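Local coordinates for protein 2-(3-amino-3-carboxypropyl)histidine synthase (PDB 3LZD) that catalyses the first step of diphthamide biosynthesis, using a [4Fe-4S] cluster to transfer the 3-amino-3-carboxypropyl group of S-adenosyl-L-methionine to a histidine of elongation factor 2, at residues Leu47-Arg52 and Ile372-Thr377. Sequence-based numbering, arbitrary orientation.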
ATOM      1  N   LEU A  47     -16.807  23.972   2.502  1.00 42.88           N
ATOM      2  CA  LEU A  47     -17.454  24.240   1.220  1.00 41.93           C
ATOM      3  C   LEU A  47     -16.970  25.609   0.738  1.00 45.82           C
ATOM      4  O   LEU A  47     -16.542  25.753  -0.411  1.00 43.38           O
ATOM      5  CB  LEU A  47     -18.980  24.247   1.378  1.00 41.61           C
ATOM      6  CG  LEU A  47     -19.862  24.545   0.151  1.00 38.07           C
ATOM      7  CD1 LEU A  47     -19.628  23.517  -0.938  1.00 39.87           C
ATOM      8  CD2 LEU A  47     -21.325  24.519   0.566  1.00 38.54           C
ATOM      9  N   LYS A  48     -17.008  26.596   1.635  1.00 44.20           N
ATOM     10  CA  LYS A  48     -16.578  27.957   1.305  1.00 48.81           C
ATOM     11  C   LYS A  48     -15.188  27.990   0.686  1.00 47.18           C
ATOM     12  O   LYS A  48     -14.994  28.578  -0.382  1.00 50.00           O
ATOM     13  CB  LYS A  48     -16.595  28.859   2.545  1.00 40.63           C
ATOM     14  N   GLU A  49     -14.220  27.371   1.351  1.00 44.02           N
ATOM     15  CA  GLU A  49     -12.863  27.342   0.824  1.00 47.97           C
ATOM     16  C   GLU A  49     -12.779  26.578  -0.493  1.00 47.17           C
ATOM     17  O   GLU A  49     -11.906  26.847  -1.310  1.00 54.02           O
ATOM     18  CB  GLU A  49     -11.906  26.718   1.838  1.00 52.66           C
ATOM     19  CG  GLU A  49     -11.735  27.566   3.087  1.00 61.44           C
ATOM     20  CD  GLU A  49     -11.306  28.985   2.760  1.00 64.06           C
ATOM     21  OE1 GLU A  49     -10.202  29.160   2.198  1.00 65.55           O
ATOM     22  OE2 GLU A  49     -12.079  29.919   3.057  1.00 64.91           O
ATOM     23  N   LEU A  50     -13.677  25.620  -0.697  1.00 45.71           N
ATOM     24  CA  LEU A  50     -13.669  24.853  -1.940  1.00 46.67           C
ATOM     25  C   LEU A  50     -14.320  25.654  -3.086  1.00 48.82           C
ATOM     26  O   LEU A  50     -13.796  25.668  -4.203  1.00 41.76           O
ATOM     27  CB  LEU A  50     -14.375  23.506  -1.749  1.00 37.49           C
ATOM     28  CG  LEU A  50     -13.622  22.400  -0.982  1.00 38.87           C
ATOM     29  CD1 LEU A  50     -14.482  21.150  -0.890  1.00 34.27           C
ATOM     30  CD2 LEU A  50     -12.318  22.059  -1.695  1.00 34.25           C
ATOM     31  N   LYS A  51     -15.442  26.323  -2.803  1.00 49.90           N
ATOM     32  CA  LYS A  51     -16.138  27.131  -3.812  1.00 50.30           C
ATOM     33  C   LYS A  51     -15.230  28.278  -4.230  1.00 48.58           C
ATOM     34  O   LYS A  51     -15.241  28.706  -5.386  1.00 53.57           O
ATOM     35  CB  LYS A  51     -17.441  27.723  -3.261  1.00 49.89           C
ATOM     36  CG  LYS A  51     -18.571  26.734  -2.994  1.00 47.99           C
ATOM     37  CD  LYS A  51     -19.181  26.181  -4.281  1.00 47.09           C
ATOM     38  CE  LYS A  51     -20.543  25.551  -4.003  1.00 47.02           C
ATOM     39  NZ  LYS A  51     -21.127  24.840  -5.189  1.00 49.71           N
ATOM     40  N   ARG A  52     -14.438  28.758  -3.276  1.00 48.67           N
ATOM     41  CA  ARG A  52     -13.511  29.859  -3.506  1.00 48.11           C
ATOM     42  C   ARG A  52     -12.407  29.515  -4.502  1.00 52.23           C
ATOM     43  O   ARG A  52     -11.961  30.379  -5.252  1.00 44.98           O
ATOM     44  CB  ARG A  52     -12.885  30.304  -2.183  1.00 57.68           C
ATOM     45  CG  ARG A  52     -12.014  31.552  -2.281  1.00 63.07           C
ATOM     46  CD  ARG A  52     -11.478  31.962  -0.908  1.00 70.33           C
ATOM     47  NE  ARG A  52     -10.629  30.923  -0.334  1.00 78.04           N
ATOM     48  CZ  ARG A  52      -9.475  30.524  -0.861  1.00 82.89           C
ATOM     49  NH1 ARG A  52      -8.767  29.561  -0.274  1.00 81.89           N
ATOM     50  NH2 ARG A  52      -9.021  31.095  -1.970  1.00 79.08           N
ATOM     51  N   ILE A 372      -9.408  24.839  10.444  1.00 30.23           N
ATOM     52  CA  ILE A 372      -8.913  24.325   9.179  1.00 36.16           C
ATOM     53  C   ILE A 372      -7.884  25.234   8.547  1.00 34.41           C
ATOM     54  O   ILE A 372      -7.794  26.417   8.868  1.00 33.38           O
ATOM     55  CB  ILE A 372     -10.054  24.053   8.188  1.00 35.96           C
ATOM     56  CG1 ILE A 372     -10.703  25.362   7.740  1.00 38.70           C
ATOM     57  CG2 ILE A 372     -11.080  23.158   8.852  1.00 36.15           C
ATOM     58  CD1 ILE A 372     -11.839  25.147   6.770  1.00 44.86           C
ATOM     59  N   SER A 373      -7.057  24.659   7.687  1.00 33.86           N
ATOM     60  CA  SER A 373      -6.036  25.434   6.996  1.00 37.52           C
ATOM     61  C   SER A 373      -6.043  24.952   5.555  1.00 41.93           C
ATOM     62  O   SER A 373      -6.467  23.830   5.278  1.00 37.18           O
ATOM     63  CB  SER A 373      -4.653  25.178   7.592  1.00 35.49           C
ATOM     64  OG  SER A 373      -4.257  23.841   7.340  1.00 38.34           O
ATOM     65  N   ILE A 374      -5.586  25.798   4.644  1.00 39.87           N
ATOM     66  CA  ILE A 374      -5.536  25.413   3.250  1.00 44.26           C
ATOM     67  C   ILE A 374      -4.147  25.734   2.754  1.00 44.87           C
ATOM     68  O   ILE A 374      -3.646  26.836   2.959  1.00 45.87           O
ATOM     69  CB  ILE A 374      -6.600  26.143   2.402  1.00 50.04           C
ATOM     70  CG1 ILE A 374      -6.504  25.661   0.950  1.00 51.69           C
ATOM     71  CG2 ILE A 374      -6.421  27.648   2.500  1.00 44.86           C
ATOM     72  CD1 ILE A 374      -7.778  25.870   0.141  1.00 52.49           C
ATOM     73  N   HIS A 375      -3.517  24.741   2.138  1.00 42.61           N
ATOM     74  CA  HIS A 375      -2.165  24.879   1.629  1.00 46.18           C
ATOM     75  C   HIS A 375      -2.086  24.444   0.174  1.00 50.48           C
ATOM     76  O   HIS A 375      -2.883  23.627  -0.291  1.00 47.69           O
ATOM     77  CB  HIS A 375      -1.203  24.016   2.448  1.00 40.31           C
ATOM     78  CG  HIS A 375      -1.014  24.482   3.859  1.00 47.71           C
ATOM     79  ND1 HIS A 375       0.056  25.264   4.248  1.00 41.59           N
ATOM     80  CD2 HIS A 375      -1.770  24.296   4.969  1.00 39.61           C
ATOM     81  CE1 HIS A 375      -0.052  25.541   5.536  1.00 47.52           C
ATOM     82  NE2 HIS A 375      -1.152  24.968   5.997  1.00 41.58           N
ATOM     83  N   SER A 376      -1.107  24.997  -0.530  1.00 55.64           N
ATOM     84  CA  SER A 376      -0.861  24.677  -1.928  1.00 66.76           C
ATOM     85  C   SER A 376       0.570  25.117  -2.174  1.00 73.92           C
ATOM     86  O   SER A 376       0.888  26.305  -2.084  1.00 81.28           O
ATOM     87  CB  SER A 376      -1.838  25.429  -2.840  1.00 59.16           C
ATOM     88  OG  SER A 376      -1.887  26.807  -2.516  1.00 59.03           O
ATOM     89  N   THR A 377       1.438  24.152  -2.455  1.00 79.61           N
ATOM     90  CA  THR A 377       2.850  24.442  -2.684  1.00 82.37           C
ATOM     91  C   THR A 377       3.210  24.502  -4.167  1.00 81.84           C
ATOM     92  O   THR A 377       2.269  24.530  -4.987  1.00 82.56           O
ATOM     93  CB  THR A 377       3.731  23.378  -2.015  1.00 83.43           C
ATOM     94  OG1 THR A 377       3.657  22.167  -2.775  1.00 84.20           O
ATOM     95  CG2 THR A 377       3.250  23.107  -0.578  1.00 83.34           C
TER
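Ile374 meets the paired side chains of Glu49 and Arg52 with both of its branches. Its CD1 lies 3.8 Å from Arg52 NH1, approaching the guanidinium obliquely, while its CG2 sits 4.1 Å from Glu49 OE1 and about as far from the same NH1. Two residues earlier in 372-377, Ile372 CD1 comes within 4.4 Å of Glu49 CG. No hydrogen bond crosses between 47-52 and 372-377; the salt bridge lies wholly within 47-52. Arg52 grips Glu49 side-on, NE at 3.1 Å and NH1 at 2.9 Å from the single oxygen OE1; both come to OE1 from the same face of the carboxylate, while OE1 itself lies nearly in the guanidinium plane. A bend at chi3 (62°) turns the arginine head back toward Glu49. An alanine in place of Glu49 would probably leave the Arg52 guanidinium without its carboxylate mate, free to swing off Ile374.

In the fold, helix 43-52 here packs beside 373-375, an edge strand of a mixed five-stranded sheet, in one of the three related domains that gene triplication has given this protein. Strand 373-375, from the C-terminal end, joins antiparallel to 126-130 through backbone bonds of Ser373 with Phe128 and His375 with Thr126. Buried Leu50 touches Ile127, which Ile374 also meets; Ile372 rests on Ile46 and Val129. The whole contact lies at the surface, away from the iron-sulfur cluster.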